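Local coordinates for protein inositol 2-dehydrogenase (Sinorhizobium meliloti, PDB 4HKT) that catalyses the NAD-dependent oxidation of myo-inositol to its 2-keto form, scyllo-inosose, the first step of inositol degradation, at residues M2-I14 / D27-A41. Residues are numbered along the deposited sequence; the frame is centred on the assembly and turned at random.
Sequences MTVRFGLLGAGRI and DARLVAVADAFPAAA. With NA (sodium ion), chain C.
Val4 and Ala28 open a parallel ladder in which strands 4-9 and 28-34, joined by helix 13-24, form the first beta-alpha-beta unit of a Rossmann fold. The ladder begins with Val4 N bonded to Asp27 O and ends with Gly10 N on Ala34 O, and a beta bulge interrupts it at Val31. There Phe6 O takes a bond from Val31 N at 3.0 Å and a weak one from Ala32 N at 3.5 Å, and the register slips by one residue. The bulge turns Val31 toward the neighbouring strand, where its CG2 meets the Arg5 side chain. In the conformer given here, one of two for Arg5, the chains of Arg5 and Arg29 run side by side; Thr3 CG2 sits over one face of the Arg29 guanidinium, toward its rim. On the other side of the sheet, Phe6 CE2 reaches Ala28 CB at 3.4 Å, with Arg29 O in plane at the ring edge. Leu30 CD1 packs against Leu8 CB. Beyond the C-terminal ends of the strands, Gly10 and Gly12 fit the glycine-rich GxGxxG pattern, consistent with an NAD-binding turn. Gly10 adopts a positive phi (104°), a backbone conformation readily open to glycine. Ala11 CB sits 3.9 Å from Ala40 CB, packing the turn against helix 38-48. Asp35 bridges the two loops: its CG stands opposite the backbone N (chi1 -165°), OD2 closes an Asx turn with Phe37 N, and OD1 accepts Ala11 N at 2.8 Å from above the carboxylate plane. Farther out, the side chain of Phe291, from helix 281-297, touches that of Phe6, and Arg5 NE bonds to Asp63 O. The carbonyl O of Ala28 also binds the sodium ion at 2.4 Å, together with Ser23 O and Asn25 O.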
loop_
_atom_site.group_PDB
_atom_site.type_symbol
_atom_site.label_atom_id
_atom_site.label_comp_id
_atom_site.label_asym_id
_atom_site.label_seq_id
_atom_site.Cartn_x
_atom_site.Cartn_y
_atom_site.Cartn_z
HETATM N N MSE B 2 -30.892 18.462 -26.785
HETATM C CA MSE B 2 -31.632 19.232 -25.734
HETATM C C MSE B 2 -30.711 19.581 -24.588
HETATM O O MSE B 2 -29.750 18.862 -24.299
HETATM C CB MSE B 2 -32.850 18.444 -25.227
HETATM C CG MSE B 2 -32.460 17.246 -24.354
HETATM SE SE MSE B 2 -33.747 15.745 -24.476
HETATM C CE MSE B 2 -32.769 14.684 -25.817
ATOM N N THR B 3 -31.011 20.698 -23.931
ATOM C CA THR B 3 -30.262 21.171 -22.769
ATOM C C THR B 3 -31.206 21.267 -21.573
ATOM O O THR B 3 -32.242 21.933 -21.662
ATOM C CB THR B 3 -29.661 22.556 -23.047
ATOM O OG1 THR B 3 -28.811 22.467 -24.194
ATOM C CG2 THR B 3 -28.852 23.077 -21.845
ATOM N N VAL B 4 -30.844 20.612 -20.464
ATOM C CA VAL B 4 -31.624 20.691 -19.212
ATOM C C VAL B 4 -31.338 22.015 -18.520
ATOM O O VAL B 4 -30.176 22.343 -18.217
ATOM C CB VAL B 4 -31.296 19.524 -18.265
ATOM C CG1 VAL B 4 -32.099 19.614 -16.977
ATOM C CG2 VAL B 4 -31.593 18.200 -18.945
ATOM N N ARG B 5 -32.401 22.785 -18.286
ATOM C CA ARG B 5 -32.267 24.080 -17.625
ATOM C C ARG B 5 -32.550 23.920 -16.129
ATOM O O ARG B 5 -33.637 23.490 -15.729
ATOM C CB ARG B 5 -33.195 25.124 -18.264
ATOM C CG ARG B 5 -32.805 25.501 -19.691
ATOM C CD ARG B 5 -33.716 26.559 -20.321
ATOM N NE ARG B 5 -33.405 27.908 -19.854
ATOM C CZ ARG B 5 -32.763 28.829 -20.570
ATOM N NH1 ARG B 5 -32.371 28.564 -21.806
ATOM N NH2 ARG B 5 -32.528 30.026 -20.052
ATOM N N PHE B 6 -31.555 24.276 -15.317
ATOM C CA PHE B 6 -31.574 24.067 -13.872
ATOM C C PHE B 6 -31.786 25.360 -13.089
ATOM O O PHE B 6 -31.172 26.394 -13.374
ATOM C CB PHE B 6 -30.228 23.473 -13.416
ATOM C CG PHE B 6 -30.070 22.007 -13.700
ATOM C CD1 PHE B 6 -30.247 21.062 -12.692
ATOM C CD2 PHE B 6 -29.732 21.565 -14.968
ATOM C CE1 PHE B 6 -30.104 19.712 -12.958
ATOM C CE2 PHE B 6 -29.586 20.218 -15.245
ATOM C CZ PHE B 6 -29.760 19.285 -14.233
ATOM N N GLY B 7 -32.631 25.278 -12.077
ATOM C CA GLY B 7 -32.678 26.275 -11.031
ATOM C C GLY B 7 -32.035 25.651 -9.816
ATOM O O GLY B 7 -32.328 24.496 -9.507
ATOM N N LEU B 8 -31.170 26.405 -9.143
ATOM C CA LEU B 8 -30.536 25.986 -7.897
ATOM C C LEU B 8 -31.178 26.748 -6.754
ATOM O O LEU B 8 -31.286 27.974 -6.810
ATOM C CB LEU B 8 -29.028 26.283 -7.928
ATOM C CG LEU B 8 -28.221 26.083 -6.639
ATOM C CD1 LEU B 8 -28.400 24.682 -6.090
ATOM C CD2 LEU B 8 -26.739 26.359 -6.866
ATOM N N LEU B 9 -31.595 26.022 -5.718
ATOM C CA LEU B 9 -32.167 26.611 -4.522
ATOM C C LEU B 9 -31.243 26.319 -3.376
ATOM O O LEU B 9 -31.056 25.154 -2.994
ATOM C CB LEU B 9 -33.544 26.033 -4.213
ATOM C CG LEU B 9 -34.498 25.880 -5.390
ATOM C CD1 LEU B 9 -35.844 25.407 -4.875
ATOM C CD2 LEU B 9 -34.659 27.177 -6.154
ATOM N N GLY B 10 -30.659 27.380 -2.832
ATOM C CA GLY B 10 -29.676 27.273 -1.765
ATOM C C GLY B 10 -28.267 27.493 -2.295
ATOM O O GLY B 10 -27.837 26.828 -3.245
ATOM N N ALA B 11 -27.534 28.403 -1.655
ATOM C CA ALA B 11 -26.207 28.813 -2.127
ATOM C C ALA B 11 -25.087 28.604 -1.100
ATOM O O ALA B 11 -24.031 29.219 -1.209
ATOM C CB ALA B 11 -26.255 30.277 -2.569
ATOM N N GLY B 12 -25.303 27.736 -0.114
ATOM C CA GLY B 12 -24.252 27.383 0.848
ATOM C C GLY B 12 -23.222 26.436 0.258
ATOM O O GLY B 12 -23.105 26.325 -0.964
ATOM N N ARG B 13 -22.466 25.757 1.127
ATOM C CA ARG B 13 -21.400 24.853 0.691
ATOM C C ARG B 13 -21.936 23.813 -0.282
ATOM O O ARG B 13 -21.375 23.591 -1.353
ATOM C CB ARG B 13 -20.755 24.112 1.883
ATOM C CG ARG B 13 -19.720 24.916 2.641
ATOM C CD ARG B 13 -18.751 24.027 3.413
ATOM N NE ARG B 13 -19.421 23.176 4.397
ATOM C CZ ARG B 13 -18.799 22.531 5.388
ATOM N NH1 ARG B 13 -17.476 22.622 5.551
ATOM N NH2 ARG B 13 -19.508 21.791 6.231
ATOM N N ILE B 14 -23.043 23.185 0.094
ATOM C CA ILE B 14 -23.564 22.087 -0.693
ATOM C C ILE B 14 -24.074 22.661 -2.018
ATOM O O ILE B 14 -23.823 22.100 -3.066
ATOM C CB ILE B 14 -24.647 21.267 0.061
ATOM C CG1 ILE B 14 -24.089 20.641 1.364
ATOM C CG2 ILE B 14 -25.119 20.117 -0.825
ATOM C CD1 ILE B 14 -23.817 21.584 2.527
ATOM N N ASP B 27 -24.621 18.620 -20.932
ATOM C CA ASP B 27 -26.053 18.661 -21.268
ATOM C C ASP B 27 -26.901 19.599 -20.410
ATOM O O ASP B 27 -28.119 19.610 -20.544
ATOM C CB ASP B 27 -26.633 17.260 -21.210
ATOM C CG ASP B 27 -26.035 16.351 -22.254
ATOM O OD1 ASP B 27 -25.888 16.801 -23.409
ATOM O OD2 ASP B 27 -25.719 15.190 -21.922
ATOM N N ALA B 28 -26.276 20.408 -19.565
ATOM C CA ALA B 28 -27.032 21.187 -18.583
ATOM C C ALA B 28 -26.580 22.615 -18.541
ATOM O O ALA B 28 -25.403 22.890 -18.774
ATOM C CB ALA B 28 -26.856 20.579 -17.201
ATOM N N ARG B 29 -27.502 23.515 -18.208
ATOM C CA ARG B 29 -27.176 24.924 -17.997
ATOM C C ARG B 29 -27.763 25.402 -16.683
ATOM O O ARG B 29 -28.934 25.169 -16.399
ATOM C CB ARG B 29 -27.734 25.806 -19.139
ATOM C CG ARG B 29 -27.376 27.299 -19.021
ATOM C CD ARG B 29 -28.125 28.211 -20.001
ATOM N NE ARG B 29 -28.055 27.720 -21.383
ATOM C CZ ARG B 29 -29.034 27.089 -22.039
ATOM N NH1 ARG B 29 -30.215 26.871 -21.473
ATOM N NH2 ARG B 29 -28.831 26.678 -23.289
ATOM N N LEU B 30 -26.961 26.111 -15.908
ATOM C CA LEU B 30 -27.446 26.768 -14.716
ATOM C C LEU B 30 -28.023 28.134 -15.104
ATOM O O LEU B 30 -27.303 29.022 -15.562
ATOM C CB LEU B 30 -26.323 26.929 -13.698
ATOM C CG LEU B 30 -26.749 27.550 -12.374
ATOM C CD1 LEU B 30 -27.793 26.684 -11.682
ATOM C CD2 LEU B 30 -25.542 27.715 -11.478
ATOM N N VAL B 31 -29.329 28.275 -14.908
ATOM C CA VAL B 31 -30.108 29.441 -15.337
ATOM C C VAL B 31 -30.359 30.389 -14.171
ATOM O O VAL B 31 -30.215 31.602 -14.322
ATOM C CB VAL B 31 -31.470 28.984 -15.921
ATOM C CG1 VAL B 31 -32.380 30.166 -16.228
ATOM C CG2 VAL B 31 -31.248 28.133 -17.159
ATOM N N ALA B 32 -30.736 29.844 -13.011
ATOM C CA ALA B 32 -31.142 30.669 -11.879
ATOM C C ALA B 32 -30.689 30.112 -10.542
ATOM O O ALA B 32 -30.674 28.900 -10.345
ATOM C CB ALA B 32 -32.647 30.852 -11.881
ATOM N N VAL B 33 -30.277 31.006 -9.650
ATOM C CA VAL B 33 -29.997 30.664 -8.263
ATOM C C VAL B 33 -30.931 31.437 -7.347
ATOM O O VAL B 33 -31.270 32.582 -7.634
ATOM C CB VAL B 33 -28.569 31.045 -7.857
ATOM C CG1 VAL B 33 -28.292 30.634 -6.405
ATOM C CG2 VAL B 33 -27.580 30.393 -8.793
ATOM N N ALA B 34 -31.310 30.808 -6.233
ATOM C CA ALA B 34 -32.053 31.449 -5.170
ATOM C C ALA B 34 -31.454 31.080 -3.797
ATOM O O ALA B 34 -30.824 30.021 -3.637
ATOM C CB ALA B 34 -33.520 31.058 -5.248
ATOM N N ASP B 35 -31.642 31.971 -2.827
ATOM C CA ASP B 35 -31.154 31.782 -1.459
ATOM C C ASP B 35 -31.815 32.845 -0.589
ATOM O O ASP B 35 -32.244 33.872 -1.095
ATOM C CB ASP B 35 -29.622 31.919 -1.395
ATOM C CG ASP B 35 -29.033 31.382 -0.093
ATOM O OD1 ASP B 35 -28.891 30.143 0.055
ATOM O OD2 ASP B 35 -28.691 32.209 0.779
ATOM N N ALA B 36 -31.932 32.597 0.710
ATOM C CA ALA B 36 -32.511 33.594 1.615
ATOM C C ALA B 36 -31.540 34.765 1.848
ATOM O O ALA B 36 -31.962 35.861 2.197
ATOM C CB ALA B 36 -32.903 32.955 2.935
ATOM N N PHE B 37 -30.242 34.519 1.670
ATOM C CA PHE B 37 -29.235 35.567 1.776
ATOM C C PHE B 37 -28.760 35.965 0.370
ATOM O O PHE B 37 -27.950 35.258 -0.227
ATOM C CB PHE B 37 -28.074 35.093 2.663
ATOM C CG PHE B 37 -26.995 36.133 2.879
ATOM C CD1 PHE B 37 -27.322 37.458 3.195
ATOM C CD2 PHE B 37 -25.646 35.788 2.783
ATOM C CE1 PHE B 37 -26.329 38.412 3.387
ATOM C CE2 PHE B 37 -24.652 36.739 2.986
ATOM C CZ PHE B 37 -24.994 38.051 3.285
ATOM N N PRO B 38 -29.268 37.101 -0.167
ATOM C CA PRO B 38 -28.977 37.541 -1.542
ATOM C C PRO B 38 -27.503 37.625 -1.945
ATOM O O PRO B 38 -27.188 37.389 -3.114
ATOM C CB PRO B 38 -29.623 38.924 -1.602
ATOM C CG PRO B 38 -30.786 38.800 -0.691
ATOM C CD PRO B 38 -30.280 37.975 0.458
ATOM N N ALA B 39 -26.620 37.964 -1.002
ATOM C CA ALA B 39 -25.167 37.985 -1.257
ATOM C C ALA B 39 -24.652 36.611 -1.695
ATOM O O ALA B 39 -23.871 36.493 -2.654
ATOM C CB ALA B 39 -24.416 38.444 -0.018
ATOM N N ALA B 40 -25.111 35.576 -0.990
ATOM C CA ALA B 40 -24.738 34.194 -1.295
ATOM C C ALA B 40 -25.190 33.790 -2.697
ATOM O O ALA B 40 -24.436 33.163 -3.433
ATOM C CB ALA B 40 -25.313 33.247 -0.256
ATOM N N ALA B 41 -26.414 34.170 -3.059
ATOM C CA ALA B 41 -26.967 33.878 -4.372
ATOM C C ALA B 41 -26.221 34.646 -5.440
ATOM O O ALA B 41 -25.769 34.072 -6.432
ATOM C CB ALA B 41 -28.440 34.239 -4.409
HETATM NA NA NA C . -23.117 23.170 -18.164
#